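Ctr9 protein (Myceliophthora thermophila, PDB 6AF0) probably binds the RNA polymerase II complex; this large, mostly helical piece of it contains predicted tetratricopeptide repeats. Local coordinates at residues 385-395 with 407-417. Residues are numbered along the deposited sequence; the frame is centred on the assembly and turned at random.
Sequences LPAKFGAAQLS and RLEKMIQHSKN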
loop_
_atom_site.group_PDB
_atom_site.type_symbol
_atom_site.label_atom_id
_atom_site.label_comp_id
_atom_site.label_asym_id
_atom_site.label_seq_id
_atom_site.Cartn_x
_atom_site.Cartn_y
_atom_site.Cartn_z
ATOM N N LEU A 385 -16.168 -11.988 0.215
ATOM C CA LEU A 385 -15.167 -10.945 0.014
ATOM C C LEU A 385 -15.633 -9.726 -0.824
ATOM O O LEU A 385 -15.409 -8.581 -0.450
ATOM C CB LEU A 385 -13.911 -11.568 -0.565
ATOM C CG LEU A 385 -12.664 -10.698 -0.459
ATOM C CD1 LEU A 385 -11.413 -11.547 -0.280
ATOM C CD2 LEU A 385 -12.528 -9.819 -1.688
ATOM N N PRO A 386 -16.285 -9.964 -1.948
ATOM C CA PRO A 386 -16.791 -8.800 -2.664
ATOM C C PRO A 386 -17.830 -7.978 -1.890
ATOM O O PRO A 386 -17.968 -6.762 -2.129
ATOM C CB PRO A 386 -17.425 -9.414 -3.933
ATOM C CG PRO A 386 -16.720 -10.712 -4.111
ATOM C CD PRO A 386 -16.420 -11.206 -2.729
ATOM N N ALA A 387 -18.580 -8.634 -1.013
ATOM C CA ALA A 387 -19.655 -7.950 -0.283
ATOM C C ALA A 387 -19.053 -7.011 0.759
ATOM O O ALA A 387 -19.519 -5.877 0.977
ATOM C CB ALA A 387 -20.569 -8.960 0.388
ATOM N N LYS A 388 -18.010 -7.534 1.396
ATOM C CA LYS A 388 -17.233 -6.811 2.375
ATOM C C LYS A 388 -16.614 -5.584 1.745
ATOM O O LYS A 388 -16.577 -4.508 2.362
ATOM C CB LYS A 388 -16.124 -7.714 2.952
ATOM C CG LYS A 388 -16.637 -8.844 3.839
ATOM C CD LYS A 388 -15.538 -9.775 4.324
ATOM C CE LYS A 388 -16.170 -10.948 5.057
ATOM N NZ LYS A 388 -15.193 -12.020 5.385
ATOM N N PHE A 389 -16.100 -5.759 0.534
ATOM C CA PHE A 389 -15.487 -4.675 -0.179
ATOM C C PHE A 389 -16.544 -3.636 -0.512
ATOM O O PHE A 389 -16.321 -2.454 -0.320
ATOM C CB PHE A 389 -14.775 -5.201 -1.420
ATOM C CG PHE A 389 -14.084 -4.138 -2.236
ATOM C CD1 PHE A 389 -14.689 -3.597 -3.362
ATOM C CD2 PHE A 389 -12.827 -3.692 -1.885
ATOM C CE1 PHE A 389 -14.048 -2.640 -4.116
ATOM C CE2 PHE A 389 -12.185 -2.720 -2.630
ATOM C CZ PHE A 389 -12.797 -2.194 -3.747
ATOM N N GLY A 390 -17.709 -4.054 -0.968
ATOM C CA GLY A 390 -18.717 -3.076 -1.320
ATOM C C GLY A 390 -19.116 -2.248 -0.114
ATOM O O GLY A 390 -19.408 -1.055 -0.214
ATOM N N ALA A 391 -19.146 -2.903 1.038
ATOM C CA ALA A 391 -19.427 -2.218 2.289
ATOM C C ALA A 391 -18.375 -1.149 2.504
ATOM O O ALA A 391 -18.713 0.020 2.719
ATOM C CB ALA A 391 -19.444 -3.197 3.456
ATOM N N ALA A 392 -17.105 -1.555 2.417
ATOM C CA ALA A 392 -15.973 -0.658 2.664
ATOM C C ALA A 392 -16.033 0.586 1.794
ATOM O O ALA A 392 -15.847 1.701 2.269
ATOM C CB ALA A 392 -14.663 -1.381 2.467
ATOM N N GLN A 393 -16.331 0.402 0.522
ATOM C CA GLN A 393 -16.493 1.529 -0.380
ATOM C C GLN A 393 -17.667 2.386 0.038
ATOM O O GLN A 393 -17.575 3.602 0.057
ATOM C CB GLN A 393 -16.766 1.056 -1.794
ATOM C CG GLN A 393 -15.833 -0.019 -2.312
ATOM C CD GLN A 393 -16.025 -0.277 -3.796
ATOM O OE1 GLN A 393 -15.070 -0.222 -4.569
ATOM N NE2 GLN A 393 -17.267 -0.545 -4.201
ATOM N N LEU A 394 -18.792 1.748 0.332
ATOM C CA LEU A 394 -19.982 2.486 0.760
ATOM C C LEU A 394 -19.733 3.298 2.035
ATOM O O LEU A 394 -20.370 4.332 2.259
ATOM C CB LEU A 394 -21.179 1.551 0.942
ATOM C CG LEU A 394 -22.060 1.454 -0.295
ATOM C CD1 LEU A 394 -21.243 1.109 -1.532
ATOM C CD2 LEU A 394 -23.158 0.429 -0.075
ATOM N N SER A 395 -18.808 2.831 2.865
ATOM C CA SER A 395 -18.505 3.550 4.074
ATOM C C SER A 395 -17.518 4.673 3.768
ATOM O O SER A 395 -17.589 5.734 4.392
ATOM C CB SER A 395 -18.046 2.595 5.176
ATOM O OG SER A 395 -16.689 2.260 5.070
ATOM N N ARG A 407 -12.708 -2.159 8.062
ATOM C CA ARG A 407 -13.055 -3.362 7.284
ATOM C C ARG A 407 -11.971 -3.732 6.287
ATOM O O ARG A 407 -11.707 -4.918 6.062
ATOM C CB ARG A 407 -14.443 -3.266 6.617
ATOM C CG ARG A 407 -14.891 -1.872 6.186
ATOM C CD ARG A 407 -16.398 -1.809 5.980
ATOM N NE ARG A 407 -17.119 -1.948 7.243
ATOM C CZ ARG A 407 -17.798 -0.978 7.844
ATOM N NH1 ARG A 407 -17.882 0.228 7.297
ATOM N NH2 ARG A 407 -18.399 -1.224 9.002
ATOM N N LEU A 408 -11.316 -2.716 5.725
ATOM C CA LEU A 408 -10.202 -2.936 4.805
ATOM C C LEU A 408 -9.067 -3.619 5.549
ATOM O O LEU A 408 -8.515 -4.610 5.087
ATOM C CB LEU A 408 -9.738 -1.616 4.196
ATOM C CG LEU A 408 -10.764 -0.918 3.289
ATOM C CD1 LEU A 408 -10.550 0.591 3.233
ATOM C CD2 LEU A 408 -10.738 -1.504 1.888
ATOM N N GLU A 409 -8.736 -3.098 6.722
ATOM C CA GLU A 409 -7.724 -3.719 7.556
ATOM C C GLU A 409 -8.113 -5.158 7.856
ATOM O O GLU A 409 -7.302 -6.073 7.720
ATOM C CB GLU A 409 -7.532 -2.925 8.841
ATOM C CG GLU A 409 -6.361 -3.419 9.678
ATOM C CD GLU A 409 -5.637 -2.286 10.371
ATOM O OE1 GLU A 409 -5.305 -2.442 11.565
ATOM O OE2 GLU A 409 -5.420 -1.236 9.725
ATOM N N LYS A 410 -9.376 -5.342 8.234
ATOM C CA LYS A 410 -9.917 -6.657 8.600
ATOM C C LYS A 410 -9.660 -7.626 7.461
ATOM O O LYS A 410 -9.193 -8.739 7.677
ATOM C CB LYS A 410 -11.423 -6.562 8.885
ATOM C CG LYS A 410 -11.831 -6.119 10.296
ATOM C CD LYS A 410 -10.814 -5.231 11.012
ATOM C CE LYS A 410 -11.468 -4.190 11.918
ATOM N NZ LYS A 410 -10.510 -3.109 12.290
ATOM N N MET A 411 -9.945 -7.154 6.250
ATOM C CA MET A 411 -9.752 -7.909 4.999
ATOM C C MET A 411 -8.313 -8.260 4.652
ATOM O O MET A 411 -8.020 -9.385 4.256
ATOM C CB MET A 411 -10.246 -7.084 3.823
ATOM C CG MET A 411 -11.676 -7.303 3.422
ATOM S SD MET A 411 -11.805 -6.619 1.776
ATOM C CE MET A 411 -13.305 -5.700 1.964
ATOM N N ILE A 412 -7.433 -7.268 4.710
ATOM C CA ILE A 412 -6.026 -7.503 4.359
ATOM C C ILE A 412 -5.377 -8.448 5.375
ATOM O O ILE A 412 -4.444 -9.192 5.043
ATOM C CB ILE A 412 -5.196 -6.198 4.160
ATOM C CG1 ILE A 412 -5.334 -5.223 5.338
ATOM C CG2 ILE A 412 -5.613 -5.484 2.877
ATOM C CD1 ILE A 412 -4.532 -5.565 6.585
ATOM N N GLN A 413 -5.895 -8.424 6.607
ATOM C CA GLN A 413 -5.473 -9.363 7.640
ATOM C C GLN A 413 -5.915 -10.791 7.280
ATOM O O GLN A 413 -5.155 -11.740 7.476
ATOM C CB GLN A 413 -6.007 -8.945 9.016
ATOM C CG GLN A 413 -5.534 -9.831 10.167
ATOM C CD GLN A 413 -4.022 -9.839 10.344
ATOM O OE1 GLN A 413 -3.343 -10.785 9.936
ATOM N NE2 GLN A 413 -3.488 -8.784 10.956
ATOM N N HIS A 414 -7.133 -10.930 6.753
ATOM C CA HIS A 414 -7.620 -12.214 6.211
ATOM C C HIS A 414 -6.743 -12.695 5.037
ATOM O O HIS A 414 -6.243 -13.816 5.044
ATOM C CB HIS A 414 -9.107 -12.113 5.798
ATOM C CG HIS A 414 -9.548 -13.162 4.817
ATOM N ND1 HIS A 414 -10.221 -14.306 5.193
ATOM C CD2 HIS A 414 -9.422 -13.230 3.469
ATOM C CE1 HIS A 414 -10.480 -15.037 4.122
ATOM N NE2 HIS A 414 -10.005 -14.409 3.064
ATOM N N SER A 415 -6.578 -11.848 4.030
ATOM C CA SER A 415 -5.712 -12.162 2.879
ATOM C C SER A 415 -5.301 -10.882 2.160
ATOM O O SER A 415 -6.011 -9.860 2.214
ATOM C CB SER A 415 -6.388 -13.118 1.878
ATOM O OG SER A 415 -7.282 -12.436 0.992
ATOM N N LYS A 416 -4.169 -10.953 1.462
ATOM C CA LYS A 416 -3.600 -9.767 0.821
ATOM C C LYS A 416 -4.359 -9.370 -0.432
ATOM O O LYS A 416 -3.795 -9.258 -1.526
ATOM C CB LYS A 416 -2.091 -9.933 0.569
ATOM C CG LYS A 416 -1.215 -9.616 1.787
ATOM C CD LYS A 416 -1.849 -8.597 2.753
ATOM C CE LYS A 416 -0.885 -8.033 3.789
ATOM N NZ LYS A 416 0.287 -7.324 3.193
ATOM N N ASN A 417 -5.648 -9.109 -0.248
ATOM C CA ASN A 417 -6.492 -8.743 -1.361
ATOM C C ASN A 417 -6.040 -7.455 -2.029
ATOM O O ASN A 417 -5.928 -6.419 -1.385
ATOM C CB ASN A 417 -7.929 -8.560 -0.925
ATOM C CG ASN A 417 -8.800 -8.054 -2.052
ATOM O OD1 ASN A 417 -8.404 -8.096 -3.218
ATOM N ND2 ASN A 417 -9.979 -7.563 -1.718
#
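M411 reaches across from helix 401-414 and lays its methyl CE on the backbone of the facing helix, 385-396, between K388 and F389. CE lies 3.6 Å from K388 CB and 3.7 Å from F389 CB, near the plane of the F389 ring and at its edge, not over a face. Where A392 offers only a methyl, the helices come closer: A392 CB meets L408 CD2 at 4.0 Å and R407 CG at 3.8 Å. R407 runs its CG and CD over A392, then bends at chi3 (68°), which brings the guanidinium edge-on to S395 CB; its NH1 also has a long, weak ion pair with E403. S395 OG turns back to A392 O in a 3.0 Å hydrogen bond. With an alanine at R407, the CG and CD packing on A392 would probably be lost, leaving S395 CB without its guanidinium neighbour. At the far end, L385 CD2 touches N417 ND2 at 3.4 Å, while N417 OD1 caps E419 N at the start of helix 418-435. This antiparallel pair, crossing at -152°, is a helical hairpin as in tetratricopeptide-like arrays, and with no clear hydrogen bond between the segments its cohesion rests mainly on van der Waals packing.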